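Local coordinates for protein Niban 2 (Homo sapiens, PDB 7CTP), which may suppress apoptosis and promote melanoma cell invasion, and combines a PH domain with a long helical region, at residues Pro53-Leu58 with Asp480-Ser485; Glu347-Pro352 with Leu411-Leu416; Thr369-Asn374 with Glu386-Leu391. All coordinates share one frame; numbering follows the deposited sequence.

In the fold
All three contacts lie in or against the helical part of the chain, well apart from one another, and along the sequence they are nested: interaction 3 inside interaction 2, and that inside interaction 1. Interactions 2 and 3 both use helix 342-378, and the centres of the two contacts are about 37 Å apart. Interaction 1, partly buried, is polar: a carboxylate on helix 464-511 takes two backbone N-H groups of the loop after helix 10-48. The other two are buried and mainly apolar. In interaction 2 leucines of a loop pack on the helix beside one bridging water, whereas interaction 3 is an antiparallel helix pair with methionines inside and a tyrosine-asparagine contact beside them.

Interaction 1 of 3, residues Pro53-Leu58 with Asp480-Ser485; sequences PQAQLL and DYDSSS
The loop after helix 10-48 packs on helix 464-511 where the D482 carboxylate accepts two successive backbone N-H groups, those of Q56 and L57. Q56 N donates to D482 OD1 at 2.9 Å, on the syn lone pair, and the bond is nearly straight at 167°. L57 N donates to D482 OD2 at 2.8 Å, also on the syn side, although this donor stands 32° out of the carboxylate plane. With one donor on each oxygen, the carboxylate is fixed in its rotation, and two amides of a loop without regular structure find acceptors. Apolar atoms close in beside it: A55 CB lies 3.6 Å from D482 OD2, and L57 CB packs against the same oxygen.

The second half of the contact is an amide over an aromatic face. Y481 has CG anti to its own backbone N (chi1 -172°), which brings the ring beside Q56. The Q56 chain bends at chi2, and Q56 NE2 comes to lie 3.3 Å above the plane of the Y481 ring, over the ring centre, with the amide plane almost perpendicular to the ring. The approach is suited to an N-H pointing at the pi cloud. At the bend, Q56 CG meets Y481 CD1 at 3.3 Å.

L57 reaches further along helix 464-511 to V475, K478 and Y479, and also touches N442 and T446 of helix 422-455. The backbone N of L58 bonds to T446 OG1, so the loop that leads from helix 10-48 toward strand 70-77 is held by both helices.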
loop_
_atom_site.group_PDB
_atom_site.type_symbol
_atom_site.label_atom_id
_atom_site.label_comp_id
_atom_site.label_asym_id
_atom_site.label_seq_id
_atom_site.Cartn_x
_atom_site.Cartn_y
_atom_site.Cartn_z
ATOM N N PRO A 53 18.174 4.023 11.856
ATOM C CA PRO A 53 19.004 5.214 12.068
ATOM C C PRO A 53 18.322 6.454 11.510
ATOM O O PRO A 53 17.417 6.378 10.674
ATOM C CB PRO A 53 20.296 4.897 11.305
ATOM C CG PRO A 53 19.912 3.844 10.320
ATOM C CD PRO A 53 18.824 3.041 10.972
ATOM N N GLN A 54 18.760 7.611 11.999
ATOM C CA GLN A 54 18.215 8.872 11.517
ATOM C C GLN A 54 18.605 9.081 10.061
ATOM O O GLN A 54 19.704 8.716 9.633
ATOM C CB GLN A 54 18.707 10.039 12.371
ATOM C CG GLN A 54 18.072 11.377 12.006
ATOM C CD GLN A 54 17.876 12.289 13.203
ATOM O OE1 GLN A 54 16.898 12.163 13.945
ATOM N NE2 GLN A 54 18.802 13.224 13.389
ATOM N N ALA A 55 17.678 9.645 9.293
ATOM C CA ALA A 55 17.952 9.940 7.898
ATOM C C ALA A 55 18.844 11.172 7.785
ATOM O O ALA A 55 18.986 11.962 8.724
ATOM C CB ALA A 55 16.652 10.160 7.128
ATOM N N GLN A 56 19.461 11.324 6.612
ATOM C CA GLN A 56 20.259 12.511 6.333
ATOM C C GLN A 56 19.385 13.658 5.852
ATOM O O GLN A 56 19.609 14.815 6.226
ATOM C CB GLN A 56 21.336 12.189 5.301
ATOM C CG GLN A 56 22.232 11.047 5.701
ATOM C CD GLN A 56 23.570 11.508 6.208
ATOM O OE1 GLN A 56 23.684 12.578 6.799
ATOM N NE2 GLN A 56 24.604 10.703 5.972
ATOM N N LEU A 57 18.387 13.357 5.023
ATOM C CA LEU A 57 17.436 14.381 4.623
ATOM C C LEU A 57 16.498 14.696 5.780
ATOM O O LEU A 57 16.272 13.869 6.671
ATOM C CB LEU A 57 16.626 13.929 3.400
ATOM C CG LEU A 57 17.369 13.821 2.064
ATOM C CD1 LEU A 57 16.500 13.163 0.993
ATOM C CD2 LEU A 57 17.805 15.199 1.602
ATOM N N LEU A 58 15.975 15.913 5.775
ATOM C CA LEU A 58 14.938 16.283 6.720
ATOM C C LEU A 58 13.587 15.812 6.198
ATOM O O LEU A 58 13.399 15.629 4.993
ATOM C CB LEU A 58 14.917 17.793 6.934
ATOM C CG LEU A 58 16.250 18.398 7.365
ATOM C CD1 LEU A 58 16.091 19.885 7.574
ATOM C CD2 LEU A 58 16.756 17.718 8.630
ATOM N N ASP A 480 21.662 11.034 -1.961
ATOM C CA ASP A 480 22.315 9.812 -2.419
ATOM C C ASP A 480 22.516 8.832 -1.273
ATOM O O ASP A 480 22.386 7.612 -1.453
ATOM C CB ASP A 480 23.652 10.144 -3.081
ATOM C CG ASP A 480 23.486 10.863 -4.395
ATOM O OD1 ASP A 480 22.393 10.756 -4.996
ATOM O OD2 ASP A 480 24.447 11.545 -4.823
ATOM N N TYR A 481 22.830 9.346 -0.081
ATOM C CA TYR A 481 22.955 8.484 1.088
ATOM C C TYR A 481 21.615 7.855 1.449
ATOM O O TYR A 481 21.519 6.636 1.637
ATOM C CB TYR A 481 23.514 9.282 2.265
ATOM C CG TYR A 481 23.863 8.448 3.487
ATOM C CD1 TYR A 481 22.885 8.056 4.397
ATOM C CD2 TYR A 481 25.175 8.067 3.738
ATOM C CE1 TYR A 481 23.203 7.315 5.517
ATOM C CE2 TYR A 481 25.502 7.318 4.856
ATOM C CZ TYR A 481 24.511 6.947 5.741
ATOM O OH TYR A 481 24.827 6.202 6.862
ATOM N N ASP A 482 20.566 8.673 1.540
ATOM C CA ASP A 482 19.261 8.167 1.959
ATOM C C ASP A 482 18.677 7.216 0.925
ATOM O O ASP A 482 18.021 6.232 1.281
ATOM C CB ASP A 482 18.299 9.322 2.197
ATOM C CG ASP A 482 18.492 9.970 3.543
ATOM O OD1 ASP A 482 19.377 9.526 4.305
ATOM O OD2 ASP A 482 17.748 10.926 3.823
ATOM N N SER A 483 18.900 7.502 -0.358
ATOM C CA SER A 483 18.398 6.631 -1.419
ATOM C C SER A 483 18.955 5.220 -1.274
ATOM O O SER A 483 18.230 4.230 -1.435
ATOM C CB SER A 483 18.750 7.220 -2.788
ATOM O OG SER A 483 18.675 6.238 -3.810
ATOM N N SER A 484 20.249 5.111 -0.970
ATOM C CA SER A 484 20.859 3.798 -0.790
ATOM C C SER A 484 20.331 3.112 0.466
ATOM O O SER A 484 20.086 1.899 0.460
ATOM C CB SER A 484 22.381 3.931 -0.739
ATOM O OG SER A 484 22.960 2.761 -0.188
ATOM N N SER A 485 20.149 3.873 1.550
ATOM C CA SER A 485 19.557 3.318 2.765
ATOM C C SER A 485 18.155 2.795 2.493
ATOM O O SER A 485 17.820 1.659 2.852
ATOM C CB SER A 485 19.518 4.376 3.867
ATOM O OG SER A 485 20.829 4.721 4.274
#

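Interaction 2 of 3, residues Glu347-Pro352 with Leu411-Leu416; sequences EALMVP and LRLDGL
A348 O receives a hydrogen bond from a water at 2.7 Å, and the same water accepts one from R412 N at 3.2 Å, bridging helix 342-378 to the loop that precedes helix 422-455. This is loop-on-helix packing, and apart from the water it is made by aliphatic side chains, with two backbone carbonyls at its margin. L411 sends CD1 close to the first of these, 3.2 Å from A348 O, so a methyl and a water share the neighbourhood of one oxygen. The CG of L411 stands opposite the backbone N (chi1 174°), which carries its two methyls toward the helix: CD1 also meets P352 CG at 4.1 Å, the two side chains crossing nearly at right angles, while CD2 faces L349 CD1.

L413 packs on A348 and L349 as well, its CD1 on L349 CD1 and its CD2 on A348 CB. Behind this layer L349 continues onto F490, F491 and A494 of helix 464-511, and L413 onto F428 of helix 422-455, which makes the site a junction of three helices and a loop. L413 N bonds to T425 OG1, tying the loop to helix 422-455. At the margin, A348 CB rests 3.6 Å from R412 O.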
loop_
_atom_site.group_PDB
_atom_site.type_symbol
_atom_site.label_atom_id
_atom_site.label_comp_id
_atom_site.label_asym_id
_atom_site.label_seq_id
_atom_site.Cartn_x
_atom_site.Cartn_y
_atom_site.Cartn_z
ATOM N N GLU A 347 17.837 -8.957 -8.685
ATOM C CA GLU A 347 18.151 -8.232 -9.913
ATOM C C GLU A 347 16.890 -7.662 -10.549
ATOM O O GLU A 347 16.876 -6.511 -11.000
ATOM C CB GLU A 347 18.893 -9.125 -10.912
ATOM C CG GLU A 347 19.446 -8.333 -12.116
ATOM C CD GLU A 347 19.586 -9.160 -13.391
ATOM O OE1 GLU A 347 19.821 -10.386 -13.307
ATOM O OE2 GLU A 347 19.461 -8.568 -14.487
ATOM N N ALA A 348 15.814 -8.450 -10.580
ATOM C CA ALA A 348 14.566 -7.988 -11.182
ATOM C C ALA A 348 14.018 -6.772 -10.450
ATOM O O ALA A 348 13.431 -5.876 -11.067
ATOM C CB ALA A 348 13.533 -9.112 -11.186
ATOM N N LEU A 349 14.194 -6.726 -9.131
ATOM C CA LEU A 349 13.666 -5.613 -8.350
ATOM C C LEU A 349 14.584 -4.401 -8.397
ATOM O O LEU A 349 14.119 -3.255 -8.376
ATOM C CB LEU A 349 13.480 -6.047 -6.903
ATOM C CG LEU A 349 12.648 -5.135 -6.014
ATOM C CD1 LEU A 349 11.193 -5.132 -6.464
ATOM C CD2 LEU A 349 12.779 -5.603 -4.582
ATOM N N MET A 350 15.890 -4.644 -8.452
ATOM C CA MET A 350 16.861 -3.576 -8.275
ATOM C C MET A 350 16.865 -2.612 -9.449
ATOM O O MET A 350 16.952 -1.391 -9.266
ATOM C CB MET A 350 18.240 -4.180 -8.098
ATOM C CG MET A 350 18.816 -4.953 -9.240
ATOM S SD MET A 350 20.612 -4.834 -9.414
ATOM C CE MET A 350 20.771 -3.223 -10.183
ATOM N N VAL A 351 16.786 -3.145 -10.658
ATOM C CA VAL A 351 17.015 -2.362 -11.866
ATOM C C VAL A 351 15.954 -1.273 -11.992
ATOM O O VAL A 351 16.317 -0.087 -12.023
ATOM C CB VAL A 351 17.084 -3.274 -13.103
ATOM C CG1 VAL A 351 17.182 -2.433 -14.375
ATOM C CG2 VAL A 351 18.280 -4.201 -12.988
ATOM N N PRO A 352 14.651 -1.591 -12.038
ATOM C CA PRO A 352 13.676 -0.499 -12.170
ATOM C C PRO A 352 13.642 0.413 -10.955
ATOM O O PRO A 352 13.498 1.631 -11.110
ATOM C CB PRO A 352 12.345 -1.237 -12.368
ATOM C CG PRO A 352 12.559 -2.558 -11.718
ATOM C CD PRO A 352 13.977 -2.904 -12.000
ATOM N N LEU A 411 8.823 -3.634 -14.084
ATOM C CA LEU A 411 9.091 -4.647 -13.069
ATOM C C LEU A 411 8.323 -5.920 -13.376
ATOM O O LEU A 411 7.118 -5.880 -13.640
ATOM C CB LEU A 411 8.701 -4.141 -11.681
ATOM C CG LEU A 411 8.816 -5.205 -10.584
ATOM C CD1 LEU A 411 10.259 -5.672 -10.452
ATOM C CD2 LEU A 411 8.277 -4.706 -9.254
ATOM N N ARG A 412 9.028 -7.051 -13.342
ATOM C CA ARG A 412 8.402 -8.367 -13.427
ATOM C C ARG A 412 9.145 -9.313 -12.496
ATOM O O ARG A 412 10.341 -9.552 -12.685
ATOM C CB ARG A 412 8.404 -8.896 -14.866
ATOM C CG ARG A 412 7.477 -8.118 -15.793
ATOM C CD ARG A 412 7.362 -8.737 -17.181
ATOM N NE ARG A 412 6.596 -9.983 -17.177
ATOM C CZ ARG A 412 7.143 -11.195 -17.146
ATOM N NH1 ARG A 412 8.464 -11.325 -17.120
ATOM N NH2 ARG A 412 6.374 -12.277 -17.143
ATOM N N LEU A 413 8.442 -9.842 -11.492
ATOM C CA LEU A 413 9.037 -10.681 -10.457
ATOM C C LEU A 413 8.493 -12.094 -10.566
ATOM O O LEU A 413 7.281 -12.283 -10.720
ATOM C CB LEU A 413 8.739 -10.136 -9.056
ATOM C CG LEU A 413 9.387 -8.834 -8.591
ATOM C CD1 LEU A 413 8.691 -8.314 -7.339
ATOM C CD2 LEU A 413 10.875 -9.027 -8.337
ATOM N N ASP A 414 9.383 -13.079 -10.494
ATOM C CA ASP A 414 8.966 -14.463 -10.335
ATOM C C ASP A 414 8.756 -14.769 -8.860
ATOM O O ASP A 414 9.385 -14.167 -7.985
ATOM C CB ASP A 414 10.014 -15.426 -10.893
ATOM C CG ASP A 414 9.881 -15.655 -12.387
ATOM O OD1 ASP A 414 9.050 -14.991 -13.041
ATOM O OD2 ASP A 414 10.622 -16.517 -12.905
ATOM N N GLY A 415 7.847 -15.696 -8.583
ATOM C CA GLY A 415 7.757 -16.287 -7.268
ATOM C C GLY A 415 8.752 -17.424 -7.150
ATOM O O GLY A 415 9.586 -17.659 -8.026
ATOM N N LEU A 416 8.658 -18.145 -6.036
ATOM C CA LEU A 416 9.569 -19.251 -5.796
ATOM C C LEU A 416 9.046 -20.576 -6.351
ATOM O O LEU A 416 9.569 -21.641 -6.001
ATOM C CB LEU A 416 9.877 -19.350 -4.303
ATOM C CG LEU A 416 10.975 -18.365 -3.906
ATOM C CD1 LEU A 416 11.167 -18.374 -2.403
ATOM C CD2 LEU A 416 12.284 -18.694 -4.615
HETATM O O HOH W 1 12.144 -6.304 -13.436
#

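Interaction 3 of 3, residues Thr369-Asn374 with Glu386-Leu391; sequences TDMNLN and EYMEKL
M371 and Y387 face each other across an antiparallel helix pair, a helical hairpin formed by helix 342-378 and the short helix 384-391. The segment axes approach to 10.6 Å, with 170° between their directions. The side chains of M371 and Y387 cross at a slant, touching through M371 CG and Y387 CB. M371 is extended as far as its sulfur, with CG opposite the backbone N (chi1 165°), then bends at chi3 so that its terminal methyl reaches the side chains of the second helix. There M371 CE sits 3.4 Å from M388 SD, and L391 CD2 meets the same methyl from a side chain set nearly at right angles to M371.

Next to this apolar group, N374 lies against the tyrosine ring. N374 ND2 is 3.6 Å above the plane of the Y387 ring but displaced toward the rim, and the amide is tilted 46° to the ring, neither flat upon it nor upright. With an alanine in place of Y387, the ring face under N374 CB and ND2 would be gone, which would probably leave that amide free to turn. Helix 422-455 covers the methionines, with F447 against M371 and L391, and L451 against M388. The closest approach of N374 to the ring is N374 CB to Y387 CE2, 3.4 Å.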
loop_
_atom_site.group_PDB
_atom_site.type_symbol
_atom_site.label_atom_id
_atom_site.label_comp_id
_atom_site.label_asym_id
_atom_site.label_seq_id
_atom_site.Cartn_x
_atom_site.Cartn_y
_atom_site.Cartn_z
ATOM N N THR A 369 17.520 23.765 -10.694
ATOM C CA THR A 369 18.245 24.556 -11.685
ATOM C C THR A 369 17.314 25.521 -12.401
ATOM O O THR A 369 17.673 26.678 -12.650
ATOM C CB THR A 369 18.947 23.638 -12.682
ATOM O OG1 THR A 369 19.741 22.682 -11.967
ATOM C CG2 THR A 369 19.861 24.453 -13.593
ATOM N N ASP A 370 16.106 25.064 -12.738
ATOM C CA ASP A 370 15.133 25.960 -13.348
ATOM C C ASP A 370 14.817 27.134 -12.427
ATOM O O ASP A 370 14.682 28.271 -12.891
ATOM C CB ASP A 370 13.863 25.196 -13.721
ATOM C CG ASP A 370 14.001 24.442 -15.031
ATOM O OD1 ASP A 370 15.060 24.570 -15.679
ATOM O OD2 ASP A 370 13.059 23.713 -15.409
ATOM N N MET A 371 14.719 26.885 -11.115
ATOM C CA MET A 371 14.576 27.989 -10.165
ATOM C C MET A 371 15.799 28.897 -10.186
ATOM O O MET A 371 15.672 30.128 -10.162
ATOM C CB MET A 371 14.349 27.456 -8.753
ATOM C CG MET A 371 14.550 28.533 -7.684
ATOM S SD MET A 371 14.650 27.847 -6.033
ATOM C CE MET A 371 13.158 26.869 -6.037
ATOM N N ASN A 372 16.992 28.303 -10.236
ATOM C CA ASN A 372 18.224 29.083 -10.257
ATOM C C ASN A 372 18.281 29.989 -11.480
ATOM O O ASN A 372 18.706 31.147 -11.385
ATOM C CB ASN A 372 19.422 28.138 -10.233
ATOM C CG ASN A 372 20.632 28.747 -9.571
ATOM O OD1 ASN A 372 20.524 29.702 -8.803
ATOM N ND2 ASN A 372 21.799 28.189 -9.860
ATOM N N LEU A 373 17.847 29.476 -12.633
ATOM C CA LEU A 373 17.787 30.288 -13.844
ATOM C C LEU A 373 16.864 31.483 -13.662
ATOM O O LEU A 373 17.126 32.567 -14.196
ATOM C CB LEU A 373 17.320 29.433 -15.019
ATOM C CG LEU A 373 17.197 30.148 -16.362
ATOM C CD1 LEU A 373 18.025 29.416 -17.386
ATOM C CD2 LEU A 373 15.737 30.242 -16.795
ATOM N N ASN A 374 15.774 31.306 -12.916
ATOM C CA ASN A 374 14.858 32.418 -12.693
ATOM C C ASN A 374 15.511 33.504 -11.850
ATOM O O ASN A 374 15.323 34.698 -12.106
ATOM C CB ASN A 374 13.577 31.924 -12.031
ATOM C CG ASN A 374 12.645 31.234 -13.003
ATOM O OD1 ASN A 374 12.843 31.289 -14.218
ATOM N ND2 ASN A 374 11.623 30.576 -12.473
ATOM N N GLU A 386 7.808 32.817 -4.317
ATOM C CA GLU A 386 6.945 32.288 -5.366
ATOM C C GLU A 386 7.535 31.026 -5.976
ATOM O O GLU A 386 6.811 30.056 -6.230
ATOM C CB GLU A 386 6.718 33.363 -6.428
ATOM C CG GLU A 386 6.237 32.885 -7.797
ATOM C CD GLU A 386 5.949 34.047 -8.743
ATOM O OE1 GLU A 386 5.138 34.924 -8.375
ATOM O OE2 GLU A 386 6.546 34.094 -9.840
ATOM N N TYR A 387 8.852 31.004 -6.189
ATOM C CA TYR A 387 9.474 29.822 -6.779
ATOM C C TYR A 387 9.571 28.684 -5.771
ATOM O O TYR A 387 9.388 27.515 -6.131
ATOM C CB TYR A 387 10.856 30.169 -7.330
ATOM C CG TYR A 387 10.861 31.303 -8.330
ATOM C CD1 TYR A 387 9.786 31.520 -9.186
ATOM C CD2 TYR A 387 11.955 32.151 -8.425
ATOM C CE1 TYR A 387 9.800 32.563 -10.106
ATOM C CE2 TYR A 387 11.980 33.191 -9.330
ATOM C CZ TYR A 387 10.904 33.393 -10.173
ATOM O OH TYR A 387 10.934 34.434 -11.081
ATOM N N MET A 388 9.855 29.005 -4.506
ATOM C CA MET A 388 9.931 27.974 -3.475
ATOM C C MET A 388 8.577 27.330 -3.218
ATOM O O MET A 388 8.511 26.143 -2.875
ATOM C CB MET A 388 10.482 28.556 -2.170
ATOM C CG MET A 388 11.956 28.942 -2.220
ATOM S SD MET A 388 13.055 27.587 -2.674
ATOM C CE MET A 388 12.459 26.318 -1.591
ATOM N N GLU A 389 7.494 28.095 -3.361
ATOM C CA GLU A 389 6.164 27.535 -3.166
ATOM C C GLU A 389 5.863 26.465 -4.208
ATOM O O GLU A 389 5.266 25.429 -3.890
ATOM C CB GLU A 389 5.121 28.650 -3.207
ATOM C CG GLU A 389 3.781 28.265 -2.616
ATOM C CD GLU A 389 2.923 27.495 -3.590
ATOM O OE1 GLU A 389 3.145 27.623 -4.816
ATOM O OE2 GLU A 389 2.032 26.758 -3.118
ATOM N N LYS A 390 6.277 26.695 -5.456
ATOM C CA LYS A 390 6.075 25.696 -6.499
ATOM C C LYS A 390 6.986 24.494 -6.291
ATOM O O LYS A 390 6.563 23.345 -6.469
ATOM C CB LYS A 390 6.299 26.319 -7.878
ATOM C CG LYS A 390 5.041 26.953 -8.476
ATOM C CD LYS A 390 5.360 27.924 -9.611
ATOM C CE LYS A 390 5.323 27.252 -10.981
ATOM N NZ LYS A 390 6.286 26.118 -11.113
ATOM N N LEU A 391 8.244 24.738 -5.907
ATOM C CA LEU A 391 9.166 23.631 -5.674
ATOM C C LEU A 391 8.716 22.783 -4.491
ATOM O O LEU A 391 8.909 21.561 -4.489
ATOM C CB LEU A 391 10.583 24.153 -5.435
ATOM C CG LEU A 391 11.652 23.062 -5.300
ATOM C CD1 LEU A 391 11.967 22.463 -6.665
ATOM C CD2 LEU A 391 12.922 23.577 -4.625
#